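Local coordinates for periplasmic binding protein (Xylanimonas cellulosilytica, PDB 4MX8) that probably binds an iron-siderophore or related metal-chelate solute outside the cell membrane and delivers it to an ABC-type importer, at residues A[281-293]-A[303-315]. Numbering follows the deposited sequence.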
ATOM      1  N   GLU A 281     -13.070  24.501  -9.029  1.00 57.74           N
ATOM      2  CA  GLU A 281     -13.598  24.609  -7.679  1.00 55.13           C
ATOM      3  C   GLU A 281     -12.543  24.231  -6.623  1.00 54.61           C
ATOM      4  O   GLU A 281     -12.866  24.138  -5.442  1.00 57.62           O
ATOM      5  CB  GLU A 281     -14.840  23.724  -7.556  1.00 66.90           C
ATOM      6  CG  GLU A 281     -15.990  24.347  -6.798  1.00 82.39           C
ATOM      7  CD  GLU A 281     -16.608  25.506  -7.542  1.00 93.44           C
ATOM      8  OE1 GLU A 281     -16.565  25.514  -8.793  1.00 90.71           O
ATOM      9  OE2 GLU A 281     -17.138  26.415  -6.869  1.00102.20           O
ATOM     10  N   ASP A 282     -11.295  24.019  -7.050  1.00 47.15           N
ATOM     11  CA  ASP A 282     -10.194  23.706  -6.138  1.00 45.99           C
ATOM     12  C   ASP A 282     -10.492  22.397  -5.387  1.00 53.86           C
ATOM     13  O   ASP A 282     -10.388  22.297  -4.160  1.00 46.32           O
ATOM     14  CB  ASP A 282      -9.946  24.885  -5.187  1.00 56.79           C
ATOM     15  CG  ASP A 282      -8.597  24.818  -4.492  1.00 73.61           C
ATOM     16  OD1 ASP A 282      -7.741  23.976  -4.866  1.00 72.21           O
ATOM     17  OD2 ASP A 282      -8.397  25.632  -3.563  1.00 78.18           O
ATOM     18  N   HIS A 283     -10.859  21.387  -6.165  1.00 61.79           N
ATOM     19  CA  HIS A 283     -11.296  20.104  -5.661  1.00 39.84           C
ATOM     20  C   HIS A 283     -10.372  19.018  -6.195  1.00 47.78           C
ATOM     21  O   HIS A 283     -10.775  17.859  -6.305  1.00 59.29           O
ATOM     22  CB  HIS A 283     -12.723  19.833  -6.128  1.00 40.13           C
ATOM     23  CG  HIS A 283     -13.773  20.596  -5.372  1.00 51.51           C
ATOM     24  ND1 HIS A 283     -15.123  20.425  -5.603  1.00 47.28           N
ATOM     25  CD2 HIS A 283     -13.674  21.517  -4.381  1.00 54.13           C
ATOM     26  CE1 HIS A 283     -15.811  21.213  -4.793  1.00 50.94           C
ATOM     27  NE2 HIS A 283     -14.955  21.886  -4.040  1.00 52.93           N
ATOM     28  N   VAL A 284      -9.144  19.395  -6.550  1.00 47.38           N
ATOM     29  CA  VAL A 284      -8.112  18.414  -6.905  1.00 47.14           C
ATOM     30  C   VAL A 284      -7.240  18.131  -5.689  1.00 43.62           C
ATOM     31  O   VAL A 284      -6.557  19.016  -5.189  1.00 53.99           O
ATOM     32  CB  VAL A 284      -7.238  18.887  -8.102  1.00 38.76           C
ATOM     33  CG1 VAL A 284      -6.113  17.919  -8.372  1.00 37.73           C
ATOM     34  CG2 VAL A 284      -8.084  19.034  -9.347  1.00 39.81           C
ATOM     35  N   LEU A 285      -7.272  16.895  -5.210  1.00 35.81           N
ATOM     36  CA  LEU A 285      -6.505  16.523  -4.026  1.00 41.71           C
ATOM     37  C   LEU A 285      -5.396  15.563  -4.402  1.00 44.68           C
ATOM     38  O   LEU A 285      -5.650  14.563  -5.084  1.00 33.77           O
ATOM     39  CB  LEU A 285      -7.416  15.845  -3.003  1.00 37.12           C
ATOM     40  CG  LEU A 285      -8.680  16.645  -2.725  1.00 37.95           C
ATOM     41  CD1 LEU A 285      -9.801  15.680  -2.609  1.00 37.58           C
ATOM     42  CD2 LEU A 285      -8.543  17.463  -1.475  1.00 34.54           C
ATOM     43  N   TYR A 286      -4.174  15.856  -3.961  1.00 45.88           N
ATOM     44  CA  TYR A 286      -3.048  14.967  -4.257  1.00 41.97           C
ATOM     45  C   TYR A 286      -2.731  14.010  -3.103  1.00 38.75           C
ATOM     46  O   TYR A 286      -2.594  14.417  -1.945  1.00 41.22           O
ATOM     47  CB  TYR A 286      -1.826  15.782  -4.661  1.00 34.34           C
ATOM     48  CG  TYR A 286      -2.025  16.492  -5.973  1.00 40.43           C
ATOM     49  CD1 TYR A 286      -1.627  15.903  -7.166  1.00 36.49           C
ATOM     50  CD2 TYR A 286      -2.635  17.737  -6.030  1.00 37.08           C
ATOM     51  CE1 TYR A 286      -1.816  16.537  -8.375  1.00 37.30           C
ATOM     52  CE2 TYR A 286      -2.825  18.380  -7.235  1.00 38.51           C
ATOM     53  CZ  TYR A 286      -2.414  17.772  -8.401  1.00 41.55           C
ATOM     54  OH  TYR A 286      -2.615  18.391  -9.605  1.00 46.99           O
ATOM     55  N   LEU A 287      -2.635  12.729  -3.422  1.00 34.67           N
ATOM     56  CA  LEU A 287      -2.383  11.725  -2.397  1.00 38.14           C
ATOM     57  C   LEU A 287      -0.883  11.415  -2.335  1.00 36.81           C
ATOM     58  O   LEU A 287      -0.181  11.608  -3.318  1.00 35.37           O
ATOM     59  CB  LEU A 287      -3.195  10.460  -2.683  1.00 28.14           C
ATOM     60  CG  LEU A 287      -4.707  10.603  -2.828  1.00 27.93           C
ATOM     61  CD1 LEU A 287      -5.270   9.264  -3.181  1.00 27.21           C
ATOM     62  CD2 LEU A 287      -5.326  11.093  -1.546  1.00 27.81           C
ATOM     63  N   ASN A 288      -0.396  10.949  -1.185  1.00 33.77           N
ATOM     64  CA  ASN A 288       1.033  10.692  -0.989  1.00 29.85           C
ATOM     65  C   ASN A 288       1.454   9.454  -1.781  1.00 43.13           C
ATOM     66  O   ASN A 288       1.114   8.319  -1.396  1.00 42.16           O
ATOM     67  CB  ASN A 288       1.316  10.488   0.505  1.00 32.18           C
ATOM     68  CG  ASN A 288       2.795  10.297   0.818  1.00 34.92           C
ATOM     69  OD1 ASN A 288       3.554   9.719   0.042  1.00 43.94           O
ATOM     70  ND2 ASN A 288       3.206  10.776   1.983  1.00 42.84           N
ATOM     71  N   PRO A 289       2.213   9.667  -2.876  1.00 34.77           N
ATOM     72  CA  PRO A 289       2.623   8.641  -3.837  1.00 30.67           C
ATOM     73  C   PRO A 289       3.270   7.459  -3.148  1.00 33.38           C
ATOM     74  O   PRO A 289       2.786   6.346  -3.331  1.00 38.79           O
ATOM     75  CB  PRO A 289       3.644   9.373  -4.697  1.00 36.91           C
ATOM     76  CG  PRO A 289       3.208  10.785  -4.636  1.00 32.84           C
ATOM     77  CD  PRO A 289       2.777  10.975  -3.222  1.00 31.99           C
ATOM     78  N   THR A 290       4.321   7.692  -2.363  1.00 36.26           N
ATOM     79  CA  THR A 290       4.954   6.609  -1.599  1.00 35.35           C
ATOM     80  C   THR A 290       3.956   5.843  -0.733  1.00 36.45           C
ATOM     81  O   THR A 290       3.935   4.611  -0.756  1.00 37.69           O
ATOM     82  CB  THR A 290       6.086   7.108  -0.691  1.00 33.43           C
ATOM     83  OG1 THR A 290       7.036   7.841  -1.463  1.00 53.64           O
ATOM     84  CG2 THR A 290       6.778   5.948  -0.068  1.00 32.01           C
ATOM     85  N   ALA A 291       3.134   6.552   0.036  1.00 28.77           N
ATOM     86  CA  ALA A 291       2.147   5.841   0.852  1.00 36.47           C
ATOM     87  C   ALA A 291       1.111   5.091   0.002  1.00 37.36           C
ATOM     88  O   ALA A 291       0.949   3.886   0.144  1.00 30.60           O
ATOM     89  CB  ALA A 291       1.476   6.761   1.838  1.00 27.44           C
ATOM     90  N   TRP A 292       0.434   5.787  -0.904  1.00 33.07           N
ATOM     91  CA  TRP A 292      -0.615   5.141  -1.670  1.00 26.57           C
ATOM     92  C   TRP A 292      -0.143   4.152  -2.737  1.00 32.75           C
ATOM     93  O   TRP A 292      -0.901   3.276  -3.136  1.00 46.01           O
ATOM     94  CB  TRP A 292      -1.535   6.172  -2.301  1.00 26.63           C
ATOM     95  CG  TRP A 292      -2.319   6.977  -1.326  1.00 27.84           C
ATOM     96  CD1 TRP A 292      -1.868   8.031  -0.589  1.00 28.51           C
ATOM     97  CD2 TRP A 292      -3.708   6.817  -0.997  1.00 28.47           C
ATOM     98  NE1 TRP A 292      -2.884   8.532   0.183  1.00 36.13           N
ATOM     99  CE2 TRP A 292      -4.025   7.808  -0.046  1.00 31.49           C
ATOM    100  CE3 TRP A 292      -4.709   5.931  -1.414  1.00 26.83           C
ATOM    101  CZ2 TRP A 292      -5.307   7.948   0.495  1.00 25.56           C
ATOM    102  CZ3 TRP A 292      -5.976   6.064  -0.882  1.00 25.19           C
ATOM    103  CH2 TRP A 292      -6.266   7.074   0.068  1.00 31.64           C
ATOM    104  N   TYR A 293       1.086   4.266  -3.216  1.00 35.50           N
ATOM    105  CA  TYR A 293       1.495   3.380  -4.297  1.00 29.07           C
ATOM    106  C   TYR A 293       2.623   2.403  -3.956  1.00 35.28           C
ATOM    107  O   TYR A 293       2.599   1.257  -4.395  1.00 53.48           O
ATOM    108  CB  TYR A 293       1.846   4.185  -5.534  1.00 30.15           C
ATOM    109  CG  TYR A 293       2.343   3.344  -6.687  1.00 34.51           C
ATOM    110  CD1 TYR A 293       1.466   2.782  -7.575  1.00 31.89           C
ATOM    111  CD2 TYR A 293       3.694   3.113  -6.878  1.00 37.39           C
ATOM    112  CE1 TYR A 293       1.909   2.022  -8.615  1.00 33.48           C
ATOM    113  CE2 TYR A 293       4.141   2.341  -7.914  1.00 34.29           C
ATOM    114  CZ  TYR A 293       3.244   1.807  -8.787  1.00 39.70           C
ATOM    115  OH  TYR A 293       3.676   1.044  -9.845  1.00 44.57           O
ATOM    116  N   ARG A 303      -2.303   6.070   8.508  1.00 32.02           N
ATOM    117  CA  ARG A 303      -2.497   7.397   9.080  1.00 30.09           C
ATOM    118  C   ARG A 303      -2.247   8.447   7.995  1.00 39.50           C
ATOM    119  O   ARG A 303      -3.013   9.399   7.875  1.00 39.73           O
ATOM    120  CB  ARG A 303      -1.572   7.650  10.278  1.00 29.37           C
ATOM    121  CG  ARG A 303      -1.667   6.665  11.425  1.00 37.40           C
ATOM    122  CD  ARG A 303      -0.785   7.120  12.591  1.00 39.62           C
ATOM    123  NE  ARG A 303      -0.870   6.257  13.774  1.00 43.29           N
ATOM    124  CZ  ARG A 303       0.113   5.459  14.183  1.00 42.69           C
ATOM    125  NH1 ARG A 303       1.248   5.418  13.500  1.00 42.73           N
ATOM    126  NH2 ARG A 303      -0.030   4.709  15.273  1.00 40.20           N
ATOM    127  N   ILE A 304      -1.178   8.275   7.209  1.00 34.78           N
ATOM    128  CA  ILE A 304      -0.886   9.200   6.117  1.00 28.39           C
ATOM    129  C   ILE A 304      -2.061   9.246   5.137  1.00 35.83           C
ATOM    130  O   ILE A 304      -2.469  10.314   4.701  1.00 41.27           O
ATOM    131  CB  ILE A 304       0.412   8.838   5.375  1.00 28.52           C
ATOM    132  CG1 ILE A 304       1.613   9.046   6.274  1.00 29.78           C
ATOM    133  CG2 ILE A 304       0.597   9.675   4.129  1.00 28.91           C
ATOM    134  CD1 ILE A 304       2.880   8.545   5.654  1.00 30.09           C
HETATM  135  N   MSE A 305      -2.608   8.086   4.801  1.00 32.57           N
HETATM  136  CA  MSE A 305      -3.807   8.037   3.971  1.00 33.18           C
HETATM  137  C   MSE A 305      -4.968   8.825   4.583  1.00 41.77           C
HETATM  138  O   MSE A 305      -5.575   9.670   3.920  1.00 45.18           O
HETATM  139  CB  MSE A 305      -4.226   6.596   3.745  1.00 30.06           C
HETATM  140  CG  MSE A 305      -3.185   5.790   2.996  1.00 31.66           C
HETATM  141 SE   MSE A 305      -3.725   3.948   2.767  0.81 58.41          SE
HETATM  142  CE  MSE A 305      -2.403   3.427   1.496  1.00 68.85           C
ATOM    143  N   ILE A 306      -5.262   8.551   5.850  1.00 36.41           N
ATOM    144  CA  ILE A 306      -6.304   9.274   6.574  1.00 30.86           C
ATOM    145  C   ILE A 306      -6.123  10.804   6.512  1.00 33.21           C
ATOM    146  O   ILE A 306      -7.081  11.537   6.282  1.00 39.87           O
ATOM    147  CB  ILE A 306      -6.437   8.771   8.030  1.00 29.16           C
ATOM    148  CG1 ILE A 306      -6.926   7.319   8.028  1.00 34.04           C
ATOM    149  CG2 ILE A 306      -7.399   9.615   8.805  1.00 28.89           C
ATOM    150  CD1 ILE A 306      -6.649   6.573   9.298  1.00 27.12           C
ATOM    151  N   ASP A 307      -4.902  11.293   6.679  1.00 32.99           N
ATOM    152  CA  ASP A 307      -4.676  12.731   6.586  1.00 34.40           C
ATOM    153  C   ASP A 307      -4.899  13.212   5.173  1.00 41.28           C
ATOM    154  O   ASP A 307      -5.425  14.301   4.955  1.00 51.38           O
ATOM    155  CB  ASP A 307      -3.277  13.114   7.070  1.00 44.87           C
ATOM    156  CG  ASP A 307      -3.223  13.335   8.577  1.00 77.67           C
ATOM    157  OD1 ASP A 307      -4.134  12.845   9.298  1.00 79.64           O
ATOM    158  OD2 ASP A 307      -2.268  14.006   9.037  1.00 88.57           O
ATOM    159  N   ASP A 308      -4.508  12.388   4.211  1.00 47.20           N
ATOM    160  CA  ASP A 308      -4.666  12.739   2.811  1.00 36.09           C
ATOM    161  C   ASP A 308      -6.137  12.883   2.464  1.00 39.33           C
ATOM    162  O   ASP A 308      -6.538  13.875   1.874  1.00 34.79           O
ATOM    163  CB  ASP A 308      -4.003  11.696   1.910  1.00 28.31           C
ATOM    164  CG  ASP A 308      -2.505  11.910   1.771  1.00 45.72           C
ATOM    165  OD1 ASP A 308      -1.975  12.956   2.272  1.00 48.08           O
ATOM    166  OD2 ASP A 308      -1.867  11.025   1.139  1.00 37.14           O
ATOM    167  N   VAL A 309      -6.943  11.895   2.835  1.00 41.64           N
ATOM    168  CA  VAL A 309      -8.360  11.966   2.532  1.00 28.41           C
ATOM    169  C   VAL A 309      -8.988  13.160   3.259  1.00 33.96           C
ATOM    170  O   VAL A 309      -9.771  13.893   2.669  1.00 40.73           O
ATOM    171  CB  VAL A 309      -9.076  10.639   2.858  1.00 27.47           C
ATOM    172  CG1 VAL A 309     -10.569  10.774   2.709  1.00 27.94           C
ATOM    173  CG2 VAL A 309      -8.571   9.536   1.960  1.00 26.99           C
ATOM    174  N   LEU A 310      -8.601  13.400   4.511  1.00 41.64           N
ATOM    175  CA  LEU A 310      -9.191  14.497   5.299  1.00 32.14           C
ATOM    176  C   LEU A 310      -9.012  15.893   4.701  1.00 41.79           C
ATOM    177  O   LEU A 310      -9.624  16.846   5.168  1.00 54.18           O
ATOM    178  CB  LEU A 310      -8.712  14.465   6.755  1.00 32.82           C
ATOM    179  CG  LEU A 310      -9.413  13.486   7.708  1.00 32.34           C
ATOM    180  CD1 LEU A 310      -8.627  13.266   8.984  1.00 32.86           C
ATOM    181  CD2 LEU A 310     -10.804  13.950   8.030  1.00 33.49           C
ATOM    182  N   GLN A 311      -8.186  16.014   3.667  1.00 40.73           N
ATOM    183  CA  GLN A 311      -8.047  17.275   2.947  1.00 34.84           C
ATOM    184  C   GLN A 311      -9.363  17.776   2.360  1.00 40.43           C
ATOM    185  O   GLN A 311      -9.517  18.982   2.223  1.00 48.27           O
ATOM    186  CB  GLN A 311      -7.047  17.159   1.800  1.00 34.34           C
ATOM    187  CG  GLN A 311      -5.620  16.817   2.177  1.00 48.52           C
ATOM    188  CD  GLN A 311      -4.730  16.590   0.946  1.00 48.31           C
ATOM    189  OE1 GLN A 311      -4.148  17.540   0.392  1.00 49.84           O
ATOM    190  NE2 GLN A 311      -4.630  15.330   0.511  1.00 37.22           N
ATOM    191  N   VAL A 312     -10.297  16.885   1.984  1.00 34.34           N
ATOM    192  CA  VAL A 312     -11.570  17.376   1.410  1.00 35.28           C
ATOM    193  C   VAL A 312     -12.285  18.320   2.341  1.00 47.57           C
ATOM    194  O   VAL A 312     -12.989  19.224   1.892  1.00 59.32           O
ATOM    195  CB  VAL A 312     -12.609  16.298   1.067  1.00 34.17           C
ATOM    196  CG1 VAL A 312     -12.429  15.816  -0.330  1.00 47.21           C
ATOM    197  CG2 VAL A 312     -12.598  15.168   2.078  1.00 32.93           C
ATOM    198  N   ALA A 313     -12.114  18.097   3.638  1.00 37.25           N
ATOM    199  CA  ALA A 313     -12.762  18.924   4.640  1.00 39.32           C
ATOM    200  C   ALA A 313     -12.386  20.383   4.457  1.00 51.32           C
ATOM    201  O   ALA A 313     -13.180  21.280   4.748  1.00 61.32           O
ATOM    202  CB  ALA A 313     -12.391  18.459   6.022  1.00 39.21           C
ATOM    203  N   ALA A 314     -11.183  20.617   3.945  1.00 46.67           N
ATOM    204  CA  ALA A 314     -10.649  21.972   3.883  1.00 43.78           C
ATOM    205  C   ALA A 314     -10.986  22.751   2.604  1.00 52.45           C
ATOM    206  O   ALA A 314     -10.785  23.964   2.559  1.00 62.04           O
ATOM    207  CB  ALA A 314      -9.165  21.947   4.101  1.00 43.60           C
ATOM    208  N   ARG A 315     -11.499  22.071   1.582  1.00 45.18           N
ATOM    209  CA  ARG A 315     -11.720  22.703   0.274  1.00 55.08           C
ATOM    210  C   ARG A 315     -13.094  23.360   0.107  1.00 59.54           C
ATOM    211  O   ARG A 315     -14.020  23.082   0.865  1.00 71.51           O
ATOM    212  CB  ARG A 315     -11.501  21.686  -0.847  1.00 51.79           C
ATOM    213  CG  ARG A 315     -10.173  21.002  -0.783  1.00 40.37           C
ATOM    214  CD  ARG A 315      -9.041  21.985  -0.973  1.00 42.02           C
ATOM    215  NE  ARG A 315      -7.780  21.264  -1.093  1.00 57.32           N
ATOM    216  CZ  ARG A 315      -7.323  20.752  -2.233  1.00 61.05           C
ATOM    217  NH1 ARG A 315      -8.015  20.899  -3.351  1.00 56.04           N
ATOM    218  NH2 ARG A 315      -6.176  20.092  -2.255  1.00 68.60           N
TER
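Leu287 and Asp308 bring their CA atoms closest, 5.8 Å apart, where strand 284-287 and the C-terminal segment 303-315 run antiparallel; the CA atoms of Leu285 and His283 lie nearest those of Gln311 and Arg315. Beyond the strand, helix 289-293 turns across helix 303-309 at -111°. Asp308 grips the turn: its OD2 accepts Asn288 N (2.8 Å) from above the carboxylate plane and, through the anti lone pair, Trp292 NE1 (2.9 Å), OD2 lying at the indole edge, close to the ring plane. Leu287 CD1 covers one indole face; on the other, Met305, a selenomethionine, lays CG over the five-membered ring and SE above the six-membered one, 4.6 Å from its centroid. With an alanine at Trp292, OD2 would probably lose one of these two donors and a gap would open between Leu287 and Met305. At the chain end, Arg315, whose bend at chi2 (-64°) brings its guanidinium against the strand, clasps Val284 O with NH1 (3.0 Å) and NH2 (3.1 Å), while NH1 also reaches Asp282 O; Leu285 CD2 sits over one guanidinium face, and Leu285 CD1 meets Val312 CG1. Side-chain bonds to backbone atoms thus fasten the C-terminal segment along edge strand 284-287, and the Asn288 and Trp292 donors probably stabilise the Asp308 carboxylate as an anion.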